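Local coordinates for succinoglycan biosynthesis protein (Bacillus cereus ATCC 14579, PDB 3B55) that binds a calcium ion and is probably an esterase-like enzyme of unestablished substrate, related to the erythromycin esterases, at residues A[40-43]-A[44-48]; A[117-120]-A[121-124]. The protein carries 1 engineered substitution. All coordinates share one frame; numbering follows the deposited sequence.

Contact 1: A[40-43]-A[44-48]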
loop_
_atom_site.group_PDB
_atom_site.type_symbol
_atom_site.label_atom_id
_atom_site.label_comp_id
_atom_site.label_asym_id
_atom_site.label_seq_id
_atom_site.Cartn_x
_atom_site.Cartn_y
_atom_site.Cartn_z
ATOM N N ASN A 40 -31.216 -8.421 -7.536
ATOM C CA ASN A 40 -31.039 -9.775 -8.037
ATOM C C ASN A 40 -30.721 -9.681 -9.523
ATOM O O ASN A 40 -30.013 -10.528 -10.067
ATOM C CB ASN A 40 -32.298 -10.612 -7.811
ATOM C CG ASN A 40 -32.553 -10.896 -6.340
ATOM O OD1 ASN A 40 -31.699 -11.449 -5.646
ATOM N ND2 ASN A 40 -33.732 -10.513 -5.857
ATOM N N GLN A 41 -31.242 -8.638 -10.171
ATOM C CA GLN A 41 -31.001 -8.412 -11.594
ATOM C C GLN A 41 -29.608 -7.820 -11.781
ATOM O O GLN A 41 -28.922 -8.088 -12.770
ATOM C CB GLN A 41 -32.046 -7.453 -12.177
ATOM C CG GLN A 41 -33.442 -8.044 -12.208
ATOM C CD GLN A 41 -33.506 -9.328 -13.021
ATOM O OE1 GLN A 41 -33.463 -9.302 -14.251
ATOM N NE2 GLN A 41 -33.594 -10.463 -12.331
ATOM N N ILE A 42 -29.195 -7.008 -10.817
ATOM C CA ILE A 42 -27.879 -6.388 -10.865
ATOM C C ILE A 42 -26.822 -7.491 -10.850
ATOM O O ILE A 42 -25.860 -7.446 -11.614
ATOM C CB ILE A 42 -27.666 -5.455 -9.652
ATOM C CG1 ILE A 42 -28.571 -4.225 -9.781
ATOM C CG2 ILE A 42 -26.205 -5.053 -9.549
ATOM C CD1 ILE A 42 -28.608 -3.349 -8.539
ATOM N N ALA A 43 -27.021 -8.481 -9.980
ATOM C CA ALA A 43 -26.091 -9.600 -9.844
ATOM C C ALA A 43 -25.998 -10.425 -11.124
ATOM O O ALA A 43 -25.025 -11.152 -11.332
ATOM C CB ALA A 43 -26.509 -10.485 -8.684
ATOM N N LYS A 44 -27.016 -10.319 -11.974
ATOM C CA LYS A 44 -27.032 -11.051 -13.232
ATOM C C LYS A 44 -26.303 -10.250 -14.301
ATOM O O LYS A 44 -25.714 -10.819 -15.218
ATOM C CB LYS A 44 -28.473 -11.337 -13.667
ATOM C CG LYS A 44 -29.182 -12.381 -12.808
ATOM C CD LYS A 44 -29.618 -13.570 -13.656
ATOM C CE LYS A 44 -29.948 -14.806 -12.811
ATOM N NZ LYS A 44 -31.398 -14.976 -12.501
ATOM N N TRP A 45 -26.346 -8.928 -14.178
ATOM C CA TRP A 45 -25.668 -8.042 -15.122
ATOM C C TRP A 45 -24.168 -8.169 -14.851
ATOM O O TRP A 45 -23.352 -8.150 -15.774
ATOM C CB TRP A 45 -26.119 -6.598 -14.892
ATOM C CG TRP A 45 -25.531 -5.585 -15.832
ATOM C CD1 TRP A 45 -26.146 -5.014 -16.913
ATOM C CD2 TRP A 45 -24.223 -4.999 -15.758
ATOM N NE1 TRP A 45 -25.304 -4.104 -17.513
ATOM C CE2 TRP A 45 -24.119 -4.074 -16.824
ATOM C CE3 TRP A 45 -23.131 -5.160 -14.895
ATOM C CZ2 TRP A 45 -22.965 -3.315 -17.051
ATOM C CZ3 TRP A 45 -21.979 -4.404 -15.119
ATOM C CH2 TRP A 45 -21.908 -3.492 -16.189
ATOM N N LEU A 46 -23.821 -8.300 -13.574
ATOM C CA LEU A 46 -22.430 -8.447 -13.152
ATOM C C LEU A 46 -21.840 -9.737 -13.704
ATOM O O LEU A 46 -20.674 -9.779 -14.096
ATOM C CB LEU A 46 -22.336 -8.477 -11.627
ATOM C CG LEU A 46 -22.749 -7.220 -10.867
ATOM C CD1 LEU A 46 -22.808 -7.524 -9.383
ATOM C CD2 LEU A 46 -21.768 -6.099 -11.152
ATOM N N GLU A 47 -22.656 -10.784 -13.735
ATOM C CA GLU A 47 -22.227 -12.086 -14.230
ATOM C C GLU A 47 -21.935 -12.045 -15.732
ATOM O O GLU A 47 -20.986 -12.669 -16.211
ATOM C CB GLU A 47 -23.312 -13.122 -13.942
ATOM C CG GLU A 47 -22.777 -14.456 -13.463
ATOM C CD GLU A 47 -23.837 -15.288 -12.773
ATOM O OE1 GLU A 47 -24.633 -14.712 -12.000
ATOM O OE2 GLU A 47 -23.865 -16.516 -12.990
ATOM N N ALA A 48 -22.755 -11.307 -16.466
ATOM C CA ALA A 48 -22.593 -11.194 -17.907
ATOM C C ALA A 48 -21.407 -10.322 -18.308
ATOM O O ALA A 48 -20.891 -10.448 -19.416
ATOM C CB ALA A 48 -23.874 -10.644 -18.529
HETATM O O HOH W 1 -32.943 -12.746 -14.407
#
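I42 and L46, one turn apart on helix 39-49, form the apolar side of a local i to i+4 contact within this amphipathic helix near the start of the modelled chain. Their branches meet loosely, CG2 of I42 lying 4.2 Å from CD1 of L46. L46 has its CG beside the backbone N (chi1 -64°), which carries the branch back over the preceding turn and puts CG 3.2 Å from O of I42. That carbonyl also takes the amide of L46, with N to O at 3.0 Å and the donor nearly in line with the C=O bond. One residue earlier, O of Q41 receives two amides: N of W45 at 3.1 Å, and N of K44, which approaches from above the carbonyl plane in an i to i+3 bond. On the polar side a water accepts from NE2 of Q41 at 3.2 Å and, weakly, from NZ of K44, whose chain bends at chi2 and chi4. I42 packs on helix 392-398 and L46 on helix 371-376. The chemistry is thus divided: buried aliphatic branches fix the helix against its neighbours, whereas the exposed amide and ammonium groups are joined through solvent.

Contact 2: A[117-120]-A[121-124]; sequences DRAL and ELDR
Helix 116-128 mixes i to i+3 and i to i+4 backbone bonds here: O of R118 takes N of E121 at 3.1 Å and, weakly, N of L122, while O of A119 takes N of D123 at 2.8 Å and, weakly, N of L122. The donor from E121 stands well above the carbonyl plane of R118, whereas the bond from D123 is nearly straight at its acceptor, with a C=O...N angle of 160°.

L122 sets its CG beside its own backbone N (chi1 -59°), leaning the branch back along the preceding turn; CG comes 3.7 Å from O of R118, and CD1 lies 4.0 Å from CA of A119. Its contact with the methyl of A119 is looser, CB to CD1 being 4.5 Å. CB of E121 also rests against that turn, 3.4 Å from O of R118, and the chain then bends at chi2. D123 takes the other course: its CG is anti to the backbone N (chi1 -170°), and CB rests 3.4 Å from O of A119, while the carboxylate reaches a salt bridge to R167 and a hydrogen bond from N of V168.

The polar ends of R118 and D117 also find partners outside the turn. NE of R118 donates to O of H136, and OD2 of D117 accepts from N of N177. L120 packs against helix 178-192. The helix follows the strand that ends just before calcium ligand E113, whose side chain is about 10 Å from that of A119, so this is packing near the site and not part of it. What joins the two turns is mainly backbone bonding, with L122 lying along the preceding turn and only loosely against A119; D123 attaches the helix to strand 167-172, D117 and R118 bind neighbouring loops, and the D123 carboxylate, with both oxygens bonded, is probably stabilised as an anion by R167.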
loop_
_atom_site.group_PDB
_atom_site.type_symbol
_atom_site.label_atom_id
_atom_site.label_comp_id
_atom_site.label_asym_id
_atom_site.label_seq_id
_atom_site.Cartn_x
_atom_site.Cartn_y
_atom_site.Cartn_z
ATOM N N ASP A 117 11.758 2.276 5.641
ATOM C CA ASP A 117 13.045 1.755 6.094
ATOM C C ASP A 117 13.173 0.247 5.928
ATOM O O ASP A 117 14.206 -0.254 5.477
ATOM C CB ASP A 117 13.307 2.118 7.565
ATOM C CG ASP A 117 12.145 1.776 8.475
ATOM O OD1 ASP A 117 11.390 0.829 8.167
ATOM O OD2 ASP A 117 11.991 2.453 9.513
ATOM N N ARG A 118 12.124 -0.478 6.293
ATOM C CA ARG A 118 12.137 -1.927 6.194
ATOM C C ARG A 118 12.241 -2.369 4.733
ATOM O O ARG A 118 12.952 -3.326 4.418
ATOM C CB ARG A 118 10.878 -2.491 6.878
ATOM C CG ARG A 118 10.781 -2.056 8.346
ATOM C CD ARG A 118 9.456 -2.375 9.040
ATOM N NE ARG A 118 9.377 -3.756 9.498
ATOM C CZ ARG A 118 9.079 -4.120 10.740
ATOM N NH1 ARG A 118 8.825 -3.207 11.676
ATOM N NH2 ARG A 118 9.015 -5.407 11.038
ATOM N N ALA A 119 11.566 -1.653 3.840
ATOM C CA ALA A 119 11.601 -1.996 2.420
ATOM C C ALA A 119 12.987 -1.791 1.794
ATOM O O ALA A 119 13.294 -2.387 0.764
ATOM C CB ALA A 119 10.560 -1.185 1.658
ATOM N N LEU A 120 13.816 -0.946 2.404
ATOM C CA LEU A 120 15.163 -0.715 1.891
ATOM C C LEU A 120 15.897 -2.053 1.860
ATOM O O LEU A 120 16.752 -2.281 1.006
ATOM C CB LEU A 120 15.929 0.263 2.790
ATOM C CG LEU A 120 15.470 1.723 2.797
ATOM C CD1 LEU A 120 16.317 2.522 3.778
ATOM C CD2 LEU A 120 15.586 2.306 1.391
ATOM N N GLU A 121 15.539 -2.929 2.797
ATOM C CA GLU A 121 16.135 -4.255 2.918
ATOM C C GLU A 121 15.472 -5.259 1.976
ATOM O O GLU A 121 16.098 -6.227 1.550
ATOM C CB GLU A 121 16.009 -4.764 4.354
ATOM C CG GLU A 121 16.815 -3.991 5.388
ATOM C CD GLU A 121 18.316 -4.218 5.271
ATOM O OE1 GLU A 121 18.732 -5.219 4.647
ATOM O OE2 GLU A 121 19.082 -3.393 5.815
ATOM N N LEU A 122 14.198 -5.037 1.664
ATOM C CA LEU A 122 13.484 -5.935 0.768
ATOM C C LEU A 122 13.976 -5.652 -0.642
ATOM O O LEU A 122 14.106 -6.561 -1.459
ATOM C CB LEU A 122 11.975 -5.699 0.852
ATOM C CG LEU A 122 11.338 -5.878 2.237
ATOM C CD1 LEU A 122 9.857 -5.558 2.160
ATOM C CD2 LEU A 122 11.563 -7.300 2.738
ATOM N N ASP A 123 14.258 -4.379 -0.910
ATOM C CA ASP A 123 14.750 -3.957 -2.211
ATOM C C ASP A 123 16.127 -4.581 -2.443
ATOM O O ASP A 123 16.439 -5.049 -3.540
ATOM C CB ASP A 123 14.842 -2.432 -2.253
ATOM C CG ASP A 123 15.105 -1.902 -3.648
ATOM O OD1 ASP A 123 14.393 -2.327 -4.584
ATOM O OD2 ASP A 123 16.014 -1.058 -3.808
ATOM N N ARG A 124 16.944 -4.579 -1.395
ATOM C CA ARG A 124 18.279 -5.155 -1.466
ATOM C C ARG A 124 18.173 -6.660 -1.745
ATOM O O ARG A 124 19.006 -7.231 -2.451
ATOM C CB ARG A 124 19.020 -4.902 -0.151
ATOM C CG ARG A 124 20.385 -5.566 -0.052
ATOM C CD ARG A 124 21.149 -5.056 1.166
ATOM N NE ARG A 124 22.430 -5.738 1.349
ATOM C CZ ARG A 124 22.565 -6.946 1.888
ATOM N NH1 ARG A 124 21.495 -7.606 2.304
ATOM N NH2 ARG A 124 23.768 -7.491 2.014
#

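Overall arrangement
From the N terminus, the chain forms contact 1 within helix 39-49, then runs through strand 51-53, helix 68-72, strand 77-82, helix 88-104 and strand 109-112 before entering helix 116-128, where contact 2 lies. Each contact joins adjoining turns of a single helix, so neither closes a long loop; they occur in series, without nesting or crossing. The centres of contact 1 and contact 2 are about 44 Å apart, on opposite sides of the centre of the chain, and the two do not touch. Contact 1 belongs to a helix packed against helices 371-376 and 392-398, far along the sequence. Contact 2 follows the strand leading to calcium ligand E113 and ties its helix to edge strand 167-172 and helix 178-192.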